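Local coordinates for stage II sporulation E family protein (PDB 3RNR) that is of unknown function but belongs to the protein phosphatase 2C family and is probably a serine/threonine phosphatase, at residues B[11-16]-B[160-165]; B[30-35]-B[51-56]; B[72-77]-B[135-140]; B[176-181]-B[206-211]. All blocks are in the same frame, centred on the assembly; numbering follows the deposited sequence.

Contact 1 (B[11-16]-B[160-165]); sequences AYCVVV and VLVVSD
The two beta sheets of the PP2C sandwich meet here, where C13 and V15 of strand 10-18 lie against V160, V162 and S164 of strand 159-164. The strands run almost in the same direction, 11° apart, with axes 6.6 Å from each other, a spacing set by interleaved side chains rather than by backbone pairing. C13 drops its thiol between two valines: SG lies 4.0 Å from V160 CG1 and 3.9 Å from V162 CG2, and a compact, polarisable sulfur can contact both valines at once. V15 spreads its two methyls in different directions along the partner strand. With chi1 at -68°, CG1 sits beside its own backbone N and meets V162 CG2 at 3.8 Å, the two side chains passing one another, each directed toward the opposite strand. CG2 reaches instead to S164 CB at 4.0 Å and rests over the V163-S164 peptide. Beta-branched valine fits such a place, filling both sides of its position without a long flexible chain. S164 offers only its CB to the apolar layer, for its OG is hydrogen-bonded to D17. Y12 and V16 project from the other face of their strand onto helix 25-41; C13 and V15 are backbone-bonded to A77 and A75 of strand 72-80, while V160 and V162 also touch V96 of strand 95-100.

Contact 2 (B[30-35]-B[51-56]); sequences QRALSA and LAAQAA
A32 and A53 bring helices 25-41 and 46-63 so close that their CA atoms are only 4.2 Å apart. The helices run roughly antiparallel, crossing at 142° with axes 7.8 Å from each other, and small side chains make that spacing possible: every residue of 51-56 that touches its partner is an alanine. On the tight, buried side the methyl of A53 presses onto the backbone of the other helix, its CB 3.6 Å from A32 O, and meets A32 CB at 3.9 Å. Here A32 also touches V16 of strand 10-18, and A53 touches I137. Nearer the surface, but still close-packed, A35 returns the gesture from the next turn, its CB 3.7 Å from A52 O, so that each helix sets a methyl against the other's main chain. Methyl meets methyl where A35 CB faces A56 CB, at 3.9 Å.

Toward solvent the packing thins. R31, the loose end, gives only the root of its side chain, CB standing 4.3 Å from A56 CB. Its chain then bends at chi2 (92°) and carries the guanidinium away from A56, to a cation-pi contact with W60 and a hydrogen bond with a bound glycerol, probably from the crystallisation liquor. The chemistry is thus purely van der Waals: the backbone oxygens of R31 and A52 are already taken up by the helices' own hydrogen bonds, to A35 N and A56 N, A32 O accepts from S36 OG, and the fit rests on methyl-sized shape complementarity rather than on directional bonds.

Contact 3 (B[72-77]-B[135-140]); sequences ATMAVA and SFIGIE
Selenomethionine M74, with chi1 at 67°, and I137, with CG1 beside its own backbone N (chi1 -54°), turn their side chains so that they cross at about a right angle. They pack where the long loop before strand 146-153 pairs by one antiparallel bridge with the first residue of strand 72-80, a strand of one sheet of the PP2C sandwich. That chi1 and an extended chi2 carry M74 SE to 3.8 Å from I137 CG1, and I137 CD1 lies at the same distance, 3.8 Å, from that SE; the bend at chi3 only turns the terminal CE. A long, pliable selenoether chain and a branched aliphatic one fill this buried corner together, next to V57 and A53 of helix 46-63.

The bridge itself is the hydrogen-bonded pair of A72 and I137. A72 N donates to I137 O at 3.0 Å, in the carbonyl plane, and I137 N returns a shorter bond of 2.7 Å to A72 O, meeting that carbonyl almost head-on. F136 CB rests against the same carbonyl, 3.5 Å from A72 O. The small methyl of A72 suits its place against V16 of strand 10-18.

The bridge residue I137 is itself the second residue of a type II turn, F136 to I139, closed by I139 N to F136 O at 3.1 Å. G138 takes the third position with phi at 107°, where a side chain would collide with the carbonyl oxygen of I137. Q54 steadies the turn from helix 46-63, accepting from G138 N and donating to I139 O. Within the turn, I139 CB hangs 3.8 Å above the plane of the F136 ring, over its centre.

Contact 4 (B[176-181]-B[206-211]); sequences IAMALS and LALVIL
L208 and selenomethionine M178 lie side by side on two parallel strands, pointing to the same face of the sheet. From L208 CB, which rests against the backbone oxygen of V160 on the neighbouring strand, chi1 of 61° directs CG between the backbone N and the carbonyl carbon and brings the side chain alongside M178. CG meets M178 CG at 3.8 Å. CD1 lies 3.8 Å from M178 CB and reaches on to L180 CD2 at 3.9 Å, while CD2 packs on M178 CG, also at 3.9 Å. The forked leucine tip thus touches M178 and L180, and more loosely I176. Further along, L180 CD2 presses on I210 CG1 at 3.4 Å, closer than two aliphatic carbons normally come.

The backbones are joined by the staggered bonds of a parallel ladder. A177 N donates to L206 O across 3.3 Å, and L208 N to A177 O across 2.9 Å; A179 and I210 continue the pattern. On the other face stand A177, A179, A207 and V209. The three alanines there suit a close approach to strand 2-7 of the second sheet, for each touches V4, whereas the bulky I176, M178 and L180 reach helix 186-193. Strand 176-181 is outermost within its own chain, yet its far edge pairs antiparallel with a strand of the second subunit, making one continuous sheet through the two subunits. Two adjacent parallel strands linked through helix 186-193, which packs on one face of the sheet, form a classic beta-alpha-beta crossover.

How the contacts relate
Contact 1 is the centre of the fold, where the two sheets face each other through valine and cysteine side chains. Contacts 3 and 4 each involve a strand next to one of those in contact 1: strand 72-80 neighbours strand 10-18 in one sheet, and strand 205-210 neighbours strand 159-164 in the other. Backbone bonding joins the segments in both, as a lone antiparallel bridge and as a parallel ladder. They lie on opposite sides of the chain's centre, about 21 Å apart between centres. Contact 2 is the one that is only partly buried, an alanine seam in the helical layer over contact 1, coupled to contact 3 through Q54. Contacts 1, 2 and 4 also touch the second subunit, but contact 4 alone carries a sheet across.

Contact 1 (B[11-16]-B[160-165])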
loop_
_atom_site.group_PDB
_atom_site.type_symbol
_atom_site.label_atom_id
_atom_site.label_comp_id
_atom_site.label_asym_id
_atom_site.label_seq_id
_atom_site.Cartn_x
_atom_site.Cartn_y
_atom_site.Cartn_z
ATOM N N ALA B 11 0.250 10.833 2.800
ATOM C CA ALA B 11 0.363 9.868 1.715
ATOM C C ALA B 11 1.764 9.282 1.856
ATOM O O ALA B 11 2.727 10.029 2.038
ATOM C CB ALA B 11 0.218 10.547 0.384
ATOM N N TYR B 12 1.882 7.963 1.780
ATOM C CA TYR B 12 3.156 7.306 2.077
ATOM C C TYR B 12 3.529 6.314 1.000
ATOM O O TYR B 12 2.680 5.886 0.213
ATOM C CB TYR B 12 3.081 6.586 3.428
ATOM C CG TYR B 12 2.042 5.482 3.464
ATOM C CD1 TYR B 12 2.314 4.219 2.939
ATOM C CD2 TYR B 12 0.787 5.709 4.000
ATOM C CE1 TYR B 12 1.355 3.209 2.973
ATOM C CE2 TYR B 12 -0.169 4.712 4.037
ATOM C CZ TYR B 12 0.117 3.474 3.514
ATOM O OH TYR B 12 -0.848 2.494 3.553
ATOM N N CYS B 13 4.801 5.932 0.991
ATOM C CA CYS B 13 5.296 4.921 0.065
ATOM C C CYS B 13 6.340 4.078 0.777
ATOM O O CYS B 13 7.049 4.563 1.660
ATOM C CB CYS B 13 5.910 5.569 -1.176
ATOM S SG CYS B 13 7.237 6.801 -0.860
ATOM N N VAL B 14 6.419 2.806 0.413
ATOM C CA VAL B 14 7.389 1.928 1.035
ATOM C C VAL B 14 7.829 0.853 0.045
ATOM O O VAL B 14 7.034 0.407 -0.786
ATOM C CB VAL B 14 6.825 1.308 2.351
ATOM C CG1 VAL B 14 5.449 0.739 2.140
ATOM C CG2 VAL B 14 7.777 0.231 2.900
ATOM N N VAL B 15 9.101 0.479 0.116
ATOM C CA VAL B 15 9.597 -0.701 -0.566
ATOM C C VAL B 15 10.298 -1.566 0.459
ATOM O O VAL B 15 10.976 -1.052 1.357
ATOM C CB VAL B 15 10.583 -0.355 -1.722
ATOM C CG1 VAL B 15 9.840 0.348 -2.873
ATOM C CG2 VAL B 15 11.762 0.518 -1.209
ATOM N N VAL B 16 10.143 -2.876 0.317
ATOM C CA VAL B 16 10.765 -3.837 1.221
ATOM C C VAL B 16 11.306 -5.007 0.410
ATOM O O VAL B 16 10.619 -5.505 -0.474
ATOM C CB VAL B 16 9.732 -4.417 2.217
ATOM C CG1 VAL B 16 10.412 -5.405 3.146
ATOM C CG2 VAL B 16 9.077 -3.302 3.049
ATOM N N VAL B 160 8.610 12.250 -3.537
ATOM C CA VAL B 160 9.656 11.372 -3.049
ATOM C C VAL B 160 9.543 10.017 -3.750
ATOM O O VAL B 160 8.437 9.548 -4.064
ATOM C CB VAL B 160 9.560 11.211 -1.511
ATOM C CG1 VAL B 160 8.179 10.670 -1.108
ATOM C CG2 VAL B 160 10.697 10.317 -0.972
ATOM N N LEU B 161 10.698 9.406 -3.997
ATOM C CA LEU B 161 10.763 8.088 -4.614
ATOM C C LEU B 161 11.623 7.176 -3.749
ATOM O O LEU B 161 12.723 7.562 -3.347
ATOM C CB LEU B 161 11.351 8.196 -6.023
ATOM C CG LEU B 161 11.666 6.879 -6.745
ATOM C CD1 LEU B 161 10.416 6.355 -7.375
ATOM C CD2 LEU B 161 12.737 7.085 -7.798
ATOM N N VAL B 162 11.105 5.992 -3.435
ATOM C CA VAL B 162 11.888 4.972 -2.757
ATOM C C VAL B 162 12.152 3.789 -3.708
ATOM O O VAL B 162 11.295 3.423 -4.520
ATOM C CB VAL B 162 11.252 4.522 -1.420
ATOM C CG1 VAL B 162 11.229 5.693 -0.405
ATOM C CG2 VAL B 162 9.836 3.985 -1.634
ATOM N N VAL B 163 13.335 3.196 -3.585
ATOM C CA VAL B 163 13.844 2.238 -4.567
ATOM C C VAL B 163 14.482 1.041 -3.884
ATOM O O VAL B 163 15.293 1.230 -2.979
ATOM C CB VAL B 163 14.990 2.868 -5.375
ATOM C CG1 VAL B 163 15.391 1.954 -6.523
ATOM C CG2 VAL B 163 14.600 4.223 -5.881
ATOM N N SER B 164 14.104 -0.173 -4.293
ATOM C CA SER B 164 14.835 -1.390 -3.921
ATOM C C SER B 164 15.284 -2.096 -5.185
ATOM O O SER B 164 14.466 -2.527 -5.998
ATOM C CB SER B 164 13.918 -2.317 -3.127
ATOM O OG SER B 164 14.533 -3.570 -2.897
ATOM N N ASP B 165 16.576 -2.019 -5.448
ATOM C CA ASP B 165 17.268 -2.752 -6.506
ATOM C C ASP B 165 18.301 -3.854 -6.247
ATOM O O ASP B 165 19.099 -4.109 -7.146
ATOM C CB ASP B 165 17.600 -1.861 -7.708
ATOM C CG ASP B 165 18.626 -0.849 -7.392
ATOM O OD1 ASP B 165 19.148 -0.896 -6.258
ATOM O OD2 ASP B 165 18.921 -0.031 -8.284
#

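Contact 2 (B[30-35]-B[51-56])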
loop_
_atom_site.group_PDB
_atom_site.type_symbol
_atom_site.label_atom_id
_atom_site.label_comp_id
_atom_site.label_asym_id
_atom_site.label_seq_id
_atom_site.Cartn_x
_atom_site.Cartn_y
_atom_site.Cartn_z
ATOM N N GLN B 30 7.640 -9.949 4.396
ATOM C CA GLN B 30 6.207 -9.840 4.680
ATOM C C GLN B 30 5.933 -9.196 6.028
ATOM O O GLN B 30 5.033 -8.372 6.149
ATOM C CB GLN B 30 5.524 -11.209 4.605
ATOM C CG GLN B 30 5.425 -11.734 3.190
ATOM C CD GLN B 30 5.165 -13.216 3.134
ATOM O OE1 GLN B 30 5.004 -13.872 4.167
ATOM N NE2 GLN B 30 5.137 -13.758 1.928
ATOM N N ARG B 31 6.691 -9.582 7.053
ATOM C CA ARG B 31 6.476 -9.005 8.376
ATOM C C ARG B 31 6.838 -7.542 8.372
ATOM O O ARG B 31 6.162 -6.729 8.994
ATOM C CB ARG B 31 7.316 -9.709 9.445
ATOM C CG ARG B 31 6.605 -10.883 10.068
ATOM C CD ARG B 31 6.920 -12.158 9.341
ATOM N NE ARG B 31 6.159 -13.258 9.907
ATOM C CZ ARG B 31 5.645 -14.245 9.187
ATOM N NH1 ARG B 31 5.835 -14.276 7.872
ATOM N NH2 ARG B 31 4.947 -15.202 9.786
ATOM N N ALA B 32 7.916 -7.207 7.681
ATOM C CA ALA B 32 8.346 -5.815 7.619
ATOM C C ALA B 32 7.321 -4.948 6.886
ATOM O O ALA B 32 6.974 -3.860 7.328
ATOM C CB ALA B 32 9.738 -5.709 6.955
ATOM N N LEU B 33 6.850 -5.427 5.743
ATOM C CA LEU B 33 5.903 -4.661 4.953
ATOM C C LEU B 33 4.606 -4.485 5.756
ATOM O O LEU B 33 4.102 -3.386 5.889
ATOM C CB LEU B 33 5.636 -5.394 3.629
ATOM C CG LEU B 33 4.677 -4.799 2.590
ATOM C CD1 LEU B 33 3.211 -4.790 3.080
ATOM C CD2 LEU B 33 5.141 -3.409 2.161
ATOM N N SER B 34 4.078 -5.579 6.297
ATOM C CA SER B 34 2.806 -5.511 7.009
ATOM C C SER B 34 2.891 -4.603 8.235
ATOM O O SER B 34 1.993 -3.804 8.484
ATOM C CB SER B 34 2.343 -6.903 7.437
ATOM O OG SER B 34 1.085 -6.821 8.084
ATOM N N ALA B 35 3.963 -4.726 9.012
ATOM C CA ALA B 35 4.102 -3.876 10.192
ATOM C C ALA B 35 4.242 -2.389 9.799
ATOM O O ALA B 35 3.618 -1.512 10.400
ATOM C CB ALA B 35 5.274 -4.330 11.060
ATOM N N LEU B 51 10.770 1.092 12.893
ATOM C CA LEU B 51 10.909 0.487 14.215
ATOM C C LEU B 51 9.883 -0.626 14.434
ATOM O O LEU B 51 10.194 -1.645 15.045
ATOM C CB LEU B 51 10.806 1.553 15.316
ATOM C CG LEU B 51 11.952 2.576 15.302
ATOM C CD1 LEU B 51 11.718 3.678 16.350
ATOM C CD2 LEU B 51 13.309 1.894 15.538
ATOM N N ALA B 52 8.665 -0.444 13.931
ATOM C CA ALA B 52 7.672 -1.519 14.011
ATOM C C ALA B 52 8.059 -2.735 13.143
ATOM O O ALA B 52 7.924 -3.893 13.571
ATOM C CB ALA B 52 6.263 -1.001 13.654
ATOM N N ALA B 53 8.530 -2.476 11.930
ATOM C CA ALA B 53 9.046 -3.544 11.070
ATOM C C ALA B 53 10.156 -4.326 11.773
ATOM O O ALA B 53 10.176 -5.557 11.756
ATOM C CB ALA B 53 9.557 -2.967 9.735
ATOM N N GLN B 54 11.077 -3.599 12.392
ATOM C CA GLN B 54 12.163 -4.221 13.134
ATOM C C GLN B 54 11.632 -5.105 14.264
ATOM O O GLN B 54 12.077 -6.234 14.433
ATOM C CB GLN B 54 13.112 -3.158 13.709
ATOM C CG GLN B 54 14.152 -3.714 14.731
ATOM C CD GLN B 54 15.186 -4.658 14.107
ATOM O OE1 GLN B 54 15.298 -4.771 12.886
ATOM N NE2 GLN B 54 15.932 -5.354 14.954
ATOM N N ALA B 55 10.677 -4.590 15.035
ATOM C CA ALA B 55 10.146 -5.344 16.159
ATOM C C ALA B 55 9.466 -6.626 15.668
ATOM O O ALA B 55 9.627 -7.692 16.271
ATOM C CB ALA B 55 9.181 -4.484 16.990
ATOM N N ALA B 56 8.728 -6.526 14.561
ATOM C CA ALA B 56 8.003 -7.675 14.021
ATOM C C ALA B 56 8.926 -8.758 13.482
ATOM O O ALA B 56 8.715 -9.944 13.732
ATOM C CB ALA B 56 7.017 -7.238 12.934
#

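Contact 3 (B[72-77]-B[135-140])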
loop_
_atom_site.group_PDB
_atom_site.type_symbol
_atom_site.label_atom_id
_atom_site.label_comp_id
_atom_site.label_asym_id
_atom_site.label_seq_id
_atom_site.Cartn_x
_atom_site.Cartn_y
_atom_site.Cartn_z
ATOM N N ALA B 72 15.350 -8.215 6.127
ATOM C CA ALA B 72 14.913 -7.495 4.943
ATOM C C ALA B 72 15.538 -6.115 4.964
ATOM O O ALA B 72 16.007 -5.667 6.005
ATOM C CB ALA B 72 13.376 -7.391 4.930
ATOM N N THR B 73 15.539 -5.436 3.823
ATOM C CA THR B 73 15.968 -4.038 3.771
ATOM C C THR B 73 14.729 -3.269 3.345
ATOM O O THR B 73 13.805 -3.857 2.779
ATOM C CB THR B 73 17.081 -3.809 2.737
ATOM O OG1 THR B 73 16.640 -4.283 1.456
ATOM C CG2 THR B 73 18.329 -4.587 3.138
HETATM N N MSE B 74 14.667 -1.982 3.656
HETATM C CA MSE B 74 13.472 -1.228 3.286
HETATM C C MSE B 74 13.752 0.264 3.211
HETATM O O MSE B 74 14.725 0.747 3.783
HETATM C CB MSE B 74 12.361 -1.500 4.308
HETATM C CG MSE B 74 12.653 -0.940 5.695
HETATM SE SE MSE B 74 11.229 -1.329 6.960
HETATM C CE MSE B 74 9.832 -0.231 6.164
ATOM N N ALA B 75 12.894 0.991 2.504
ATOM C CA ALA B 75 12.930 2.439 2.542
ATOM C C ALA B 75 11.485 2.912 2.569
ATOM O O ALA B 75 10.626 2.320 1.916
ATOM C CB ALA B 75 13.660 2.998 1.319
ATOM N N VAL B 76 11.225 3.972 3.321
ATOM C CA VAL B 76 9.855 4.445 3.505
ATOM C C VAL B 76 9.825 5.973 3.574
ATOM O O VAL B 76 10.761 6.606 4.083
ATOM C CB VAL B 76 9.230 3.810 4.769
ATOM C CG1 VAL B 76 10.180 3.919 5.942
ATOM C CG2 VAL B 76 7.896 4.461 5.093
ATOM N N ALA B 77 8.766 6.573 3.049
ATOM C CA ALA B 77 8.634 8.015 3.130
ATOM C C ALA B 77 7.158 8.377 3.268
ATOM O O ALA B 77 6.279 7.591 2.911
ATOM C CB ALA B 77 9.257 8.675 1.906
ATOM N N SER B 135 23.343 -3.057 8.196
ATOM C CA SER B 135 22.130 -2.788 8.962
ATOM C C SER B 135 20.936 -3.293 8.160
ATOM O O SER B 135 20.849 -3.019 6.974
ATOM C CB SER B 135 21.999 -1.292 9.266
ATOM O OG SER B 135 20.968 -1.075 10.223
ATOM N N PHE B 136 20.042 -4.053 8.790
ATOM C CA PHE B 136 18.881 -4.606 8.088
ATOM C C PHE B 136 17.779 -4.855 9.100
ATOM O O PHE B 136 18.043 -4.929 10.306
ATOM C CB PHE B 136 19.232 -5.908 7.327
ATOM C CG PHE B 136 19.711 -7.034 8.218
ATOM C CD1 PHE B 136 18.805 -7.936 8.769
ATOM C CD2 PHE B 136 21.067 -7.197 8.494
ATOM C CE1 PHE B 136 19.243 -8.991 9.599
ATOM C CE2 PHE B 136 21.521 -8.248 9.322
ATOM C CZ PHE B 136 20.601 -9.140 9.873
ATOM N N ILE B 137 16.548 -4.977 8.610
ATOM C CA ILE B 137 15.409 -5.219 9.471
ATOM C C ILE B 137 15.487 -6.676 9.884
ATOM O O ILE B 137 15.466 -7.576 9.031
ATOM C CB ILE B 137 14.065 -4.967 8.729
ATOM C CG1 ILE B 137 14.039 -3.564 8.108
ATOM C CG2 ILE B 137 12.884 -5.159 9.678
ATOM C CD1 ILE B 137 14.154 -2.433 9.165
ATOM N N GLY B 138 15.540 -6.905 11.193
ATOM C CA GLY B 138 15.783 -8.229 11.737
ATOM C C GLY B 138 17.170 -8.400 12.335
ATOM O O GLY B 138 17.497 -9.452 12.901
ATOM N N ILE B 139 17.997 -7.368 12.239
ATOM C CA ILE B 139 19.338 -7.455 12.822
ATOM C C ILE B 139 19.199 -7.539 14.350
ATOM O O ILE B 139 18.246 -7.011 14.917
ATOM C CB ILE B 139 20.202 -6.247 12.398
ATOM C CG1 ILE B 139 21.681 -6.485 12.732
ATOM C CG2 ILE B 139 19.659 -4.967 13.023
ATOM C CD1 ILE B 139 22.624 -5.428 12.127
ATOM N N GLU B 140 20.130 -8.203 15.025
ATOM C CA GLU B 140 19.940 -8.451 16.456
ATOM C C GLU B 140 19.653 -7.179 17.267
ATOM O O GLU B 140 18.792 -7.166 18.141
ATOM C CB GLU B 140 21.128 -9.224 17.044
ATOM C CG GLU B 140 21.028 -9.432 18.537
ATOM C CD GLU B 140 22.225 -10.170 19.103
ATOM O OE1 GLU B 140 22.589 -9.901 20.268
ATOM O OE2 GLU B 140 22.798 -11.019 18.386
#

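Contact 4 (B[176-181]-B[206-211])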
loop_
_atom_site.group_PDB
_atom_site.type_symbol
_atom_site.label_atom_id
_atom_site.label_comp_id
_atom_site.label_asym_id
_atom_site.label_seq_id
_atom_site.Cartn_x
_atom_site.Cartn_y
_atom_site.Cartn_z
ATOM N N ILE B 176 4.905 -0.540 -10.499
ATOM C CA ILE B 176 5.253 0.661 -9.754
ATOM C C ILE B 176 4.045 1.092 -8.915
ATOM O O ILE B 176 2.927 1.031 -9.390
ATOM C CB ILE B 176 5.618 1.785 -10.717
ATOM C CG1 ILE B 176 6.747 1.314 -11.644
ATOM C CG2 ILE B 176 6.005 3.043 -9.944
ATOM C CD1 ILE B 176 6.991 2.234 -12.829
ATOM N N ALA B 177 4.258 1.498 -7.667
ATOM C CA ALA B 177 3.141 1.991 -6.862
ATOM C C ALA B 177 3.292 3.507 -6.693
ATOM O O ALA B 177 4.366 3.983 -6.339
ATOM C CB ALA B 177 3.113 1.302 -5.496
HETATM N N MSE B 178 2.227 4.260 -6.948
HETATM C CA MSE B 178 2.314 5.717 -6.879
HETATM C C MSE B 178 1.091 6.286 -6.196
HETATM O O MSE B 178 -0.032 5.868 -6.477
HETATM C CB MSE B 178 2.358 6.343 -8.283
HETATM C CG MSE B 178 3.231 5.657 -9.298
HETATM SE SE MSE B 178 2.947 6.511 -11.054
HETATM C CE MSE B 178 1.021 6.345 -11.168
ATOM N N ALA B 179 1.320 7.262 -5.327
ATOM C CA ALA B 179 0.253 8.052 -4.735
ATOM C C ALA B 179 0.333 9.454 -5.331
ATOM O O ALA B 179 1.324 10.141 -5.118
ATOM C CB ALA B 179 0.444 8.105 -3.225
ATOM N N LEU B 180 -0.696 9.870 -6.084
ATOM C CA LEU B 180 -0.713 11.176 -6.729
ATOM C C LEU B 180 -2.020 11.911 -6.424
ATOM O O LEU B 180 -2.920 11.372 -5.799
ATOM C CB LEU B 180 -0.626 11.021 -8.250
ATOM C CG LEU B 180 0.245 9.912 -8.832
ATOM C CD1 LEU B 180 -0.078 9.712 -10.304
ATOM C CD2 LEU B 180 1.716 10.263 -8.647
ATOM N N SER B 181 -2.137 13.130 -6.917
ATOM C CA SER B 181 -3.401 13.836 -6.835
ATOM C C SER B 181 -3.928 13.851 -8.257
ATOM O O SER B 181 -3.145 13.785 -9.202
ATOM C CB SER B 181 -3.193 15.258 -6.315
ATOM O OG SER B 181 -2.570 16.047 -7.301
ATOM N N LEU B 206 9.854 0.117 -7.228
ATOM C CA LEU B 206 9.707 1.557 -7.041
ATOM C C LEU B 206 8.383 1.887 -6.396
ATOM O O LEU B 206 7.368 1.245 -6.685
ATOM C CB LEU B 206 9.759 2.286 -8.395
ATOM C CG LEU B 206 10.992 2.164 -9.283
ATOM C CD1 LEU B 206 10.786 2.967 -10.564
ATOM C CD2 LEU B 206 12.251 2.634 -8.541
ATOM N N ALA B 207 8.395 2.891 -5.526
ATOM C CA ALA B 207 7.165 3.456 -4.996
ATOM C C ALA B 207 7.390 4.942 -4.825
ATOM O O ALA B 207 8.499 5.387 -4.496
ATOM C CB ALA B 207 6.781 2.816 -3.671
ATOM N N LEU B 208 6.344 5.725 -5.047
ATOM C CA LEU B 208 6.525 7.165 -4.996
ATOM C C LEU B 208 5.300 7.914 -4.523
ATOM O O LEU B 208 4.170 7.443 -4.658
ATOM C CB LEU B 208 6.979 7.692 -6.355
ATOM C CG LEU B 208 6.021 7.457 -7.501
ATOM C CD1 LEU B 208 5.226 8.726 -7.769
ATOM C CD2 LEU B 208 6.815 7.046 -8.740
ATOM N N VAL B 209 5.517 9.102 -3.989
ATOM C CA VAL B 209 4.449 10.014 -3.628
ATOM C C VAL B 209 4.686 11.367 -4.271
ATOM O O VAL B 209 5.779 11.828 -4.280
ATOM C CB VAL B 209 4.322 10.207 -2.142
ATOM C CG1 VAL B 209 3.194 11.176 -1.827
ATOM C CG2 VAL B 209 4.142 8.915 -1.440
ATOM N N ILE B 210 3.648 11.966 -4.827
ATOM C CA ILE B 210 3.689 13.321 -5.352
ATOM C C ILE B 210 2.666 14.156 -4.614
ATOM O O ILE B 210 1.539 13.766 -4.495
ATOM C CB ILE B 210 3.333 13.400 -6.815
ATOM C CG1 ILE B 210 4.154 12.442 -7.644
ATOM C CG2 ILE B 210 3.497 14.795 -7.328
ATOM C CD1 ILE B 210 5.529 12.709 -7.650
ATOM N N LEU B 211 3.087 15.298 -4.113
ATOM C CA LEU B 211 2.209 16.165 -3.385
ATOM C C LEU B 211 1.114 16.739 -4.293
ATOM O O LEU B 211 1.428 17.245 -5.333
ATOM C CB LEU B 211 3.012 17.271 -2.761
ATOM C CG LEU B 211 2.232 18.277 -1.953
ATOM C CD1 LEU B 211 1.373 17.631 -0.992
ATOM C CD2 LEU B 211 3.111 19.211 -1.274
#